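Local coordinates for mevalonate kinase, putative (Leishmania major, PDB 2HFS), which probably catalyses the ATP-dependent phosphorylation of (R)-mevalonate to (R)-5-phosphomevalonate, a step of isoprenoid biosynthesis, as a member of the GHMP kinase family, at residues D62-P65 with G69-A72; A114-V119 with T160-G165; H209-K212 with Q218-R221; Q247-N252 with V293-S298. All blocks are in the same frame, centred on the assembly; numbering follows the deposited sequence. Where two conformers were deposited one is given.

Contact 1: residues D62-P65 with G69-A72; sequences DQRP and GYIA
Ile-71 packs over one face of the Asp-62 carboxylate, apolar carbon against polar oxygen. Its CD1 comes within 3.4 Å of Asp-62 OD1, and its CG2 lies 3.7 Å from Asp-62 OD2. The extended CG1-CD1 arm (chi2 174°) lays CD1 over the carboxylate. Ile-71 CD1 also reaches the backbone of Arg-64, 3.8 Å from Arg-64 O. The guanidinium lies beside the same side chain, with Arg-64 NH2 4.0 Å from Ile-71 CG1.

The ionic part lies within one segment. Arg-64 holds Asp-62 side-on in one two-pronged salt bridge. Its hydrogen bonds run from Arg-64 NE to Asp-62 OD1 at 2.9 Å and from Arg-64 NH2 to Asp-62 OD2 at 2.8 Å. Both oxygens use their syn lone pairs, and both lie close to the guanidinium plane. The pair thus forms a nearly flat unit whose rotation is fixed. Gln-78 NE2 adds a weak hydrogen bond to Asp-62 OD2.

This unit stands in the loop that joins strand 58-62 to helix 70-88. Gly-69 is the N-cap of that helix. Pro-108, from another loop, packs on both Arg-64 and Tyr-70.

The remaining link is through water. Water 1 accepts from Arg-64 NH1 and is hydrogen-bonded to Tyr-70 OH 2.8 Å away. It sits in the guanidinium plane and in the ring plane of Tyr-70.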
loop_
_atom_site.group_PDB
_atom_site.type_symbol
_atom_site.label_atom_id
_atom_site.label_comp_id
_atom_site.label_asym_id
_atom_site.label_seq_id
_atom_site.Cartn_x
_atom_site.Cartn_y
_atom_site.Cartn_z
ATOM N N ASP A 62 14.844 -13.763 -3.302
ATOM C CA ASP A 62 14.140 -12.490 -3.312
ATOM C C ASP A 62 14.826 -11.541 -4.280
ATOM O O ASP A 62 15.913 -10.977 -3.989
ATOM C CB ASP A 62 14.106 -11.900 -1.887
ATOM C CG ASP A 62 13.109 -10.760 -1.738
ATOM O OD1 ASP A 62 12.716 -10.155 -2.766
ATOM O OD2 ASP A 62 12.687 -10.399 -0.615
ATOM N N GLN A 63 14.192 -11.362 -5.437
ATOM C CA GLN A 63 14.740 -10.513 -6.490
ATOM C C GLN A 63 13.925 -9.264 -6.816
ATOM O O GLN A 63 14.127 -8.630 -7.846
ATOM C CB GLN A 63 14.996 -11.331 -7.750
ATOM C CG GLN A 63 15.783 -12.587 -7.493
ATOM C CD GLN A 63 16.734 -12.935 -8.606
ATOM O OE1 GLN A 63 16.641 -12.400 -9.720
ATOM N NE2 GLN A 63 17.669 -13.849 -8.307
ATOM N N ARG A 64 13.031 -8.884 -5.919
ATOM C CA ARG A 64 12.316 -7.609 -6.038
ATOM C C ARG A 64 13.270 -6.410 -6.156
ATOM O O ARG A 64 14.348 -6.407 -5.537
ATOM C CB ARG A 64 11.388 -7.410 -4.827
ATOM C CG ARG A 64 10.371 -8.481 -4.641
ATOM C CD ARG A 64 9.581 -8.314 -3.370
ATOM N NE ARG A 64 10.369 -8.547 -2.167
ATOM C CZ ARG A 64 10.022 -8.119 -0.965
ATOM N NH1 ARG A 64 8.895 -7.421 -0.819
ATOM N NH2 ARG A 64 10.788 -8.399 0.095
ATOM N N PRO A 65 12.890 -5.405 -6.950
ATOM C CA PRO A 65 13.679 -4.205 -7.086
ATOM C C PRO A 65 13.502 -3.252 -5.902
ATOM O O PRO A 65 13.149 -2.086 -6.084
ATOM C CB PRO A 65 13.146 -3.576 -8.387
ATOM C CG PRO A 65 11.724 -4.001 -8.471
ATOM C CD PRO A 65 11.690 -5.378 -7.815
ATOM N N GLY A 69 18.988 -1.761 0.916
ATOM C CA GLY A 69 18.890 -2.183 2.320
ATOM C C GLY A 69 17.541 -2.693 2.801
ATOM O O GLY A 69 17.455 -3.295 3.887
ATOM N N TYR A 70 16.490 -2.443 2.018
ATOM C CA TYR A 70 15.132 -2.795 2.419
ATOM C C TYR A 70 14.982 -4.298 2.637
ATOM O O TYR A 70 14.441 -4.719 3.652
ATOM C CB TYR A 70 14.072 -2.297 1.428
ATOM C CG TYR A 70 12.663 -2.789 1.780
ATOM C CD1 TYR A 70 11.797 -1.995 2.518
ATOM C CD2 TYR A 70 12.216 -4.063 1.382
ATOM C CE1 TYR A 70 10.519 -2.440 2.866
ATOM C CE2 TYR A 70 10.923 -4.526 1.737
ATOM C CZ TYR A 70 10.088 -3.690 2.465
ATOM O OH TYR A 70 8.814 -4.080 2.813
ATOM N N ILE A 71 15.437 -5.097 1.679
ATOM C CA ILE A 71 15.228 -6.540 1.794
ATOM C C ILE A 71 15.986 -7.113 2.998
ATOM O O ILE A 71 15.445 -7.927 3.740
ATOM C CB ILE A 71 15.557 -7.282 0.483
ATOM C CG1 ILE A 71 14.450 -7.022 -0.558
ATOM C CG2 ILE A 71 15.729 -8.793 0.749
ATOM C CD1 ILE A 71 14.741 -7.585 -1.920
ATOM N N ALA A 72 17.224 -6.657 3.211
ATOM C CA ALA A 72 18.030 -7.131 4.350
ATOM C C ALA A 72 17.364 -6.777 5.670
ATOM O O ALA A 72 17.282 -7.598 6.564
ATOM C CB ALA A 72 19.458 -6.554 4.297
HETATM O O HOH W 1 8.292 -6.709 1.944
#

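Contact 2: residues A114-V119 with T160-G165; sequences ASASDV and TAATYG
Ser-117 turns OG back beside its own backbone N (chi1 -38°), and this places the hydroxyl at the border of the contact with Ala-162. Ser-117 OG stays 4.5 Å from Ala-162 CB. Its polar partners lie outside the two segments: Tyr-19 O is the strongest, and Gly-113 O, one helical turn earlier, is another. Both are acceptors, so the two carbonyls compete for the single hydroxyl proton. The hydroxyl meets the methyl group of Ala-162 only in passing.

Ala-162 CB is the group that does the touching. It points at the helix backbone across from it and rests on the peptide joining Ala-116 to Ser-117. It is 4.0 Å from Ala-116 C and 3.9 Å from Ser-117 N. Beside this, the methyl groups of Ala-116 and Ala-162 meet, CB to CB, at 4.2 Å. With side chains this small the backbones come very close, and the CA atoms of Ser-117 and Ala-162 are 5.2 Å apart.

The two helices belong to the N-terminal half of the GHMP kinase fold. Helix 114-130 follows a glycine-rich loop ending at Gly-113, consistent with the ATP phosphate-binding loop of GHMP kinases. Ala-116 and Ser-117 lie in the first turn after that loop.

Further along helix 114-130, Val-120 also packs on Ala-162, and Arg-124 NH2 hydrogen-bonds to Thr-163 O. Ala-162 is also bonded through its backbone to Tyr-19 of strand 17-25.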
loop_
_atom_site.group_PDB
_atom_site.type_symbol
_atom_site.label_atom_id
_atom_site.label_comp_id
_atom_site.label_asym_id
_atom_site.label_seq_id
_atom_site.Cartn_x
_atom_site.Cartn_y
_atom_site.Cartn_z
ATOM N N ALA A 114 4.276 -3.108 0.585
ATOM C CA ALA A 114 5.027 -4.183 -0.058
ATOM C C ALA A 114 4.993 -5.492 0.717
ATOM O O ALA A 114 5.012 -6.576 0.108
ATOM C CB ALA A 114 6.464 -3.748 -0.309
ATOM N N SER A 115 4.961 -5.407 2.045
ATOM C CA SER A 115 4.907 -6.621 2.847
ATOM C C SER A 115 3.591 -7.369 2.593
ATOM O O SER A 115 3.595 -8.600 2.448
ATOM C CB SER A 115 5.217 -6.352 4.343
ATOM O OG SER A 115 4.155 -5.732 5.030
ATOM N N ALA A 116 2.475 -6.635 2.505
ATOM C CA ALA A 116 1.210 -7.244 2.100
ATOM C C ALA A 116 1.265 -7.844 0.690
ATOM O O ALA A 116 0.767 -8.941 0.488
ATOM C CB ALA A 116 0.044 -6.258 2.221
ATOM N N SER A 117 1.862 -7.128 -0.268
ATOM C CA SER A 117 1.997 -7.629 -1.660
ATOM C C SER A 117 2.744 -8.946 -1.671
ATOM O O SER A 117 2.386 -9.859 -2.433
ATOM C CB SER A 117 2.706 -6.628 -2.583
ATOM O OG SER A 117 2.335 -5.284 -2.296
ATOM N N ASP A 118 3.767 -9.018 -0.814
ATOM C CA ASP A 118 4.557 -10.241 -0.572
ATOM C C ASP A 118 3.658 -11.389 -0.112
ATOM O O ASP A 118 3.562 -12.416 -0.813
ATOM C CB ASP A 118 5.668 -9.921 0.437
ATOM C CG ASP A 118 6.595 -11.106 0.743
ATOM O OD1 ASP A 118 6.417 -12.223 0.207
ATOM O OD2 ASP A 118 7.551 -10.977 1.526
ATOM N N VAL A 119 2.983 -11.226 1.032
ATOM C CA VAL A 119 2.159 -12.325 1.561
ATOM C C VAL A 119 0.958 -12.627 0.672
ATOM O O VAL A 119 0.524 -13.766 0.619
ATOM C CB VAL A 119 1.739 -12.191 3.061
ATOM C CG1 VAL A 119 2.951 -12.391 3.976
ATOM C CG2 VAL A 119 1.048 -10.844 3.364
ATOM N N THR A 160 -5.892 -5.927 1.805
ATOM C CA THR A 160 -7.107 -5.840 1.011
ATOM C C THR A 160 -6.798 -5.195 -0.355
ATOM O O THR A 160 -7.253 -5.672 -1.401
ATOM C CB THR A 160 -8.209 -5.079 1.796
ATOM O OG1 THR A 160 -8.549 -5.813 2.990
ATOM C CG2 THR A 160 -9.515 -5.091 1.013
ATOM N N ALA A 161 -6.007 -4.122 -0.365
ATOM C CA ALA A 161 -5.581 -3.510 -1.623
ATOM C C ALA A 161 -4.728 -4.481 -2.455
ATOM O O ALA A 161 -4.897 -4.602 -3.671
ATOM C CB ALA A 161 -4.766 -2.228 -1.339
ATOM N N ALA A 162 -3.796 -5.156 -1.793
ATOM C CA ALA A 162 -2.931 -6.117 -2.473
ATOM C C ALA A 162 -3.711 -7.298 -3.096
ATOM O O ALA A 162 -3.364 -7.781 -4.181
ATOM C CB ALA A 162 -1.843 -6.606 -1.514
ATOM N N THR A 163 -4.769 -7.742 -2.430
ATOM C CA THR A 163 -5.562 -8.865 -2.936
ATOM C C THR A 163 -6.505 -8.465 -4.068
ATOM O O THR A 163 -6.618 -9.183 -5.071
ATOM C CB THR A 163 -6.390 -9.509 -1.820
ATOM O OG1 THR A 163 -7.178 -8.501 -1.184
ATOM C CG2 THR A 163 -5.502 -10.033 -0.713
ATOM N N TYR A 164 -7.187 -7.332 -3.897
ATOM C CA TYR A 164 -8.251 -6.919 -4.823
ATOM C C TYR A 164 -7.836 -5.885 -5.863
ATOM O O TYR A 164 -8.447 -5.824 -6.909
ATOM C CB TYR A 164 -9.489 -6.373 -4.058
ATOM C CG TYR A 164 -10.186 -7.392 -3.181
ATOM C CD1 TYR A 164 -11.054 -8.341 -3.732
ATOM C CD2 TYR A 164 -9.935 -7.442 -1.806
ATOM C CE1 TYR A 164 -11.690 -9.294 -2.921
ATOM C CE2 TYR A 164 -10.543 -8.387 -0.994
ATOM C CZ TYR A 164 -11.420 -9.313 -1.556
ATOM O OH TYR A 164 -12.016 -10.240 -0.743
ATOM N N GLY A 165 -6.844 -5.047 -5.561
ATOM C CA GLY A 165 -6.493 -3.903 -6.422
ATOM C C GLY A 165 -7.598 -2.850 -6.531
ATOM O O GLY A 165 -8.638 -2.957 -5.870
#

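Contact 3: residues H209-K212 with Q218-R221; sequences HKMK and QFKR
The ring of Phe-219 carries the aliphatic chain of Lys-212 over one face and Met-211 at its edge. Lys-212 CG stands 3.9 Å from the Phe-219 ring centroid and 28° off the normal, which makes a CH-pi contact. Lys-212 CB lies over the same face, offset toward the rim. CG is set there by a first torsion that turns it away from the backbone N (chi1 -168°). The extended chain then runs obliquely over the ring. Lys-212 CE is already past the rim, 3.8 Å from Phe-219 CD1.

At the edge, SE of Met-211, a selenomethionine, approaches Phe-219 CD2 at 4.3 Å, near the ring plane. Its extended chain continues toward the other helix. Met-211 CE then touches Gln-218 NE2 at 4.0 Å.

The segments lie near the end of helix 201-214 and the start of helix 216-239, which are joined by a very short turn. Lys-212 and Phe-219 face each other across this corner, with CA atoms 5.4 Å apart. His-32 also meets the Phe-219 ring, their planes at about 50°.

No hydrogen bond crosses between the segments, so across them the contact is van der Waals and CH-pi. The lysine divides its roles. Its methylenes cover part of one ring face, while NZ, probably charged, lies beyond the rim and hydrogen-bonds to His-32 ND1.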
loop_
_atom_site.group_PDB
_atom_site.type_symbol
_atom_site.label_atom_id
_atom_site.label_comp_id
_atom_site.label_asym_id
_atom_site.label_seq_id
_atom_site.Cartn_x
_atom_site.Cartn_y
_atom_site.Cartn_z
ATOM N N HIS A 209 -3.386 10.642 18.768
ATOM C CA HIS A 209 -4.348 10.398 19.867
ATOM C C HIS A 209 -4.163 11.396 20.992
ATOM O O HIS A 209 -5.137 11.934 21.532
ATOM C CB HIS A 209 -4.161 9.005 20.459
ATOM C CG HIS A 209 -4.869 7.912 19.715
ATOM N ND1 HIS A 209 -6.236 7.895 19.524
ATOM C CD2 HIS A 209 -4.399 6.767 19.166
ATOM C CE1 HIS A 209 -6.572 6.802 18.859
ATOM N NE2 HIS A 209 -5.477 6.099 18.632
ATOM N N LYS A 210 -2.903 11.615 21.354
ATOM C CA LYS A 210 -2.534 12.567 22.381
ATOM C C LYS A 210 -2.980 13.996 22.019
ATOM O O LYS A 210 -3.539 14.710 22.858
ATOM C CB LYS A 210 -1.025 12.499 22.631
HETATM N N MSE A 211 -2.759 14.409 20.774
HETATM C CA MSE A 211 -3.195 15.747 20.377
HETATM C C MSE A 211 -4.712 15.891 20.518
HETATM O O MSE A 211 -5.217 16.940 20.922
HETATM C CB MSE A 211 -2.769 16.063 18.946
HETATM C CG MSE A 211 -3.217 17.453 18.518
HETATM SE SE MSE A 211 -3.437 17.490 16.605
HETATM C CE MSE A 211 -4.034 19.408 16.386
ATOM N N LYS A 212 -5.436 14.837 20.173
ATOM C CA LYS A 212 -6.882 14.810 20.354
ATOM C C LYS A 212 -7.248 14.972 21.838
ATOM O O LYS A 212 -8.076 15.819 22.176
ATOM C CB LYS A 212 -7.476 13.527 19.785
ATOM C CG LYS A 212 -8.979 13.558 19.676
ATOM C CD LYS A 212 -9.495 12.257 19.082
ATOM C CE LYS A 212 -10.990 12.342 18.874
ATOM N NZ LYS A 212 -11.596 11.091 18.302
ATOM N N GLN A 218 -10.251 21.339 18.904
ATOM C CA GLN A 218 -9.512 21.630 17.671
ATOM C C GLN A 218 -9.475 20.397 16.789
ATOM O O GLN A 218 -9.762 20.485 15.585
ATOM C CB GLN A 218 -8.093 22.167 17.906
ATOM C CG GLN A 218 -7.512 22.788 16.605
ATOM C CD GLN A 218 -6.092 23.368 16.717
ATOM O OE1 GLN A 218 -5.750 24.029 17.697
ATOM N NE2 GLN A 218 -5.285 23.146 15.684
ATOM N N PHE A 219 -9.149 19.249 17.388
ATOM C CA PHE A 219 -9.102 17.999 16.647
ATOM C C PHE A 219 -10.442 17.697 15.955
ATOM O O PHE A 219 -10.476 17.427 14.759
ATOM C CB PHE A 219 -8.628 16.824 17.501
ATOM C CG PHE A 219 -8.393 15.577 16.704
ATOM C CD1 PHE A 219 -9.454 14.754 16.342
ATOM C CD2 PHE A 219 -7.109 15.242 16.273
ATOM C CE1 PHE A 219 -9.235 13.607 15.575
ATOM C CE2 PHE A 219 -6.890 14.101 15.509
ATOM C CZ PHE A 219 -7.953 13.288 15.168
ATOM N N LYS A 220 -11.537 17.785 16.702
ATOM C CA LYS A 220 -12.861 17.577 16.139
ATOM C C LYS A 220 -13.092 18.510 14.961
ATOM O O LYS A 220 -13.716 18.124 13.973
ATOM C CB LYS A 220 -13.953 17.766 17.205
ATOM C CG LYS A 220 -15.378 17.625 16.677
ATOM C CD LYS A 220 -15.665 16.260 16.051
ATOM C CE LYS A 220 -17.160 16.118 15.745
ATOM N NZ LYS A 220 -17.433 14.961 14.855
ATOM N N ARG A 221 -12.585 19.741 15.051
ATOM C CA ARG A 221 -12.700 20.639 13.895
ATOM C C ARG A 221 -11.967 20.072 12.662
ATOM O O ARG A 221 -12.546 20.002 11.585
ATOM C CB ARG A 221 -12.223 22.058 14.215
ATOM C CG ARG A 221 -12.471 23.016 13.068
ATOM C CD ARG A 221 -11.976 24.447 13.281
ATOM N NE ARG A 221 -10.523 24.596 13.183
ATOM C CZ ARG A 221 -9.736 24.974 14.194
ATOM N NH1 ARG A 221 -8.424 25.097 14.010
ATOM N NH2 ARG A 221 -10.258 25.235 15.391
#

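Contact 4: residues Q247-N252 with V293-S298; sequences QLMNAN and VALAAS
Met-249, a selenomethionine, makes every contact across this interface: two are apolar, and a third is with the carbonyl oxygen of Val-293. Its SE lies 4.0 Å from Leu-295 CB. Its CE reaches Val-293, 3.9 Å from CG1 of that residue. The selenomethionine chain crosses both of these side chains at about a right angle. It leaves the helix with CG beside the backbone N (chi1 -76°) and runs extended as far as SE. There it bends (chi3 75°), which turns CE along the strand toward Val-293. One side chain thereby spans two strand residues that are two positions apart. Val-293 presents CG1 from the crowded position between its backbone N and carbonyl carbon (chi1 57°).

Helix 242-258 here packs against strand 291-296, an inner strand of a four-stranded antiparallel sheet. The strands lie in the order 2-3-1-4, as in the ferredoxin-like C-terminal domain of GHMP kinases. Ala-294, between the two touching residues, points away from the helix. Leu-188 and Leu-190 of strand 188-194 pack on Leu-295, and Lys-282 of strand 280-284 touches both Met-249 and Val-293.

One polar neighbour is the backbone of the strand. CE of Met-249 also sits 3.9 Å from Val-293 O, as packing only. A hydrogen bond between helix and sheet comes from the next residue, since Asn-250 OD1 accepts from Ala-281 N of strand 280-284.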
loop_
_atom_site.group_PDB
_atom_site.type_symbol
_atom_site.label_atom_id
_atom_site.label_comp_id
_atom_site.label_asym_id
_atom_site.label_seq_id
_atom_site.Cartn_x
_atom_site.Cartn_y
_atom_site.Cartn_z
ATOM N N GLN A 247 -7.307 18.885 -6.313
ATOM C CA GLN A 247 -7.512 19.952 -5.346
ATOM C C GLN A 247 -7.854 19.429 -3.931
ATOM O O GLN A 247 -7.368 19.973 -2.934
ATOM C CB GLN A 247 -8.563 20.945 -5.855
ATOM C CG GLN A 247 -8.669 22.235 -5.007
ATOM C CD GLN A 247 -7.326 22.729 -4.456
ATOM O OE1 GLN A 247 -6.340 22.914 -5.206
ATOM N NE2 GLN A 247 -7.282 22.939 -3.134
ATOM N N LEU A 248 -8.669 18.383 -3.861
ATOM C CA LEU A 248 -9.080 17.755 -2.600
ATOM C C LEU A 248 -7.914 17.047 -1.909
ATOM O O LEU A 248 -7.769 17.127 -0.690
ATOM C CB LEU A 248 -10.249 16.782 -2.832
ATOM C CG LEU A 248 -11.604 17.435 -3.184
ATOM C CD1 LEU A 248 -12.458 16.506 -4.000
ATOM C CD2 LEU A 248 -12.350 17.907 -1.931
HETATM N N MSE A 249 -7.085 16.366 -2.699
HETATM C CA MSE A 249 -5.839 15.803 -2.189
HETATM C C MSE A 249 -4.975 16.892 -1.542
HETATM O O MSE A 249 -4.423 16.695 -0.470
HETATM C CB MSE A 249 -5.058 15.083 -3.304
HETATM C CG MSE A 249 -5.625 13.712 -3.675
HETATM SE SE MSE A 249 -4.833 13.143 -5.327
HETATM C CE MSE A 249 -3.057 12.651 -4.665
ATOM N N ASN A 250 -4.866 18.046 -2.188
ATOM C CA ASN A 250 -4.124 19.179 -1.609
ATOM C C ASN A 250 -4.719 19.611 -0.275
ATOM O O ASN A 250 -4.004 19.895 0.699
ATOM C CB ASN A 250 -4.106 20.360 -2.592
ATOM C CG ASN A 250 -3.200 20.117 -3.766
ATOM O OD1 ASN A 250 -2.340 19.246 -3.712
ATOM N ND2 ASN A 250 -3.375 20.901 -4.838
ATOM N N ALA A 251 -6.049 19.645 -0.239
ATOM C CA ALA A 251 -6.766 20.041 0.964
ATOM C C ALA A 251 -6.504 19.032 2.063
ATOM O O ALA A 251 -6.325 19.406 3.222
ATOM C CB ALA A 251 -8.259 20.146 0.682
ATOM N N ASN A 252 -6.494 17.755 1.688
ATOM C CA ASN A 252 -6.200 16.686 2.630
ATOM C C ASN A 252 -4.796 16.798 3.186
ATOM O O ASN A 252 -4.607 16.674 4.393
ATOM C CB ASN A 252 -6.395 15.289 1.986
ATOM C CG ASN A 252 -6.581 14.153 3.029
ATOM O OD1 ASN A 252 -6.885 13.020 2.646
ATOM N ND2 ASN A 252 -6.399 14.444 4.325
ATOM N N VAL A 293 2.384 11.123 -2.711
ATOM C CA VAL A 293 1.742 10.746 -3.958
ATOM C C VAL A 293 1.269 12.004 -4.687
ATOM O O VAL A 293 0.740 12.925 -4.060
ATOM C CB VAL A 293 0.563 9.764 -3.714
ATOM C CG1 VAL A 293 -0.503 10.351 -2.741
ATOM C CG2 VAL A 293 -0.068 9.388 -5.010
ATOM N N ALA A 294 1.499 12.050 -5.998
ATOM C CA ALA A 294 1.027 13.168 -6.822
ATOM C C ALA A 294 0.104 12.594 -7.889
ATOM O O ALA A 294 0.349 11.481 -8.386
ATOM C CB ALA A 294 2.208 13.889 -7.462
ATOM N N LEU A 295 -0.947 13.338 -8.235
ATOM C CA LEU A 295 -1.828 12.949 -9.347
ATOM C C LEU A 295 -1.504 13.769 -10.592
ATOM O O LEU A 295 -1.484 14.995 -10.541
ATOM C CB LEU A 295 -3.298 13.137 -8.984
ATOM C CG LEU A 295 -4.354 12.815 -10.041
ATOM C CD1 LEU A 295 -4.455 11.293 -10.354
ATOM C CD2 LEU A 295 -5.692 13.351 -9.603
ATOM N N ALA A 296 -1.262 13.085 -11.701
ATOM C CA ALA A 296 -0.962 13.746 -12.979
ATOM C C ALA A 296 -2.192 13.671 -13.880
ATOM O O ALA A 296 -3.014 12.768 -13.731
ATOM C CB ALA A 296 0.239 13.076 -13.660
ATOM N N ALA A 297 -2.309 14.603 -14.825
ATOM C CA ALA A 297 -3.493 14.653 -15.692
ATOM C C ALA A 297 -3.396 13.653 -16.836
ATOM O O ALA A 297 -4.415 13.279 -17.430
ATOM C CB ALA A 297 -3.711 16.069 -16.243
ATOM N N SER A 298 -2.169 13.231 -17.134
ATOM C CA SER A 298 -1.881 12.342 -18.251
ATOM C C SER A 298 -0.508 11.713 -18.042
ATOM O O SER A 298 0.166 12.014 -17.060
ATOM C CB SER A 298 -1.876 13.134 -19.556
ATOM O OG SER A 298 -0.814 14.071 -19.563
#

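Contacts 2 and 4 are buried, while contacts 1 and 3 are only partly so; contact 3 lies farthest out, its centre about 26 Å from that of the chain. Contacts 1 and 2 belong to neighbouring elements and touch: Tyr-70 OH is 3.9 Å from Ala-114 CB. Contacts 3 and 4 use consecutive helices, 216-239 and 242-258, but their nearest atoms stay about 10 Å apart. The chemistry follows the place. In contact 1 an ion pair inside one segment is covered by an isoleucine and linked to a tyrosine by a water. Contact 3 lays a lysine over a phenyl ring. The two buried ones rely on methyl groups at close helix packing and on a selenomethionine against a sheet.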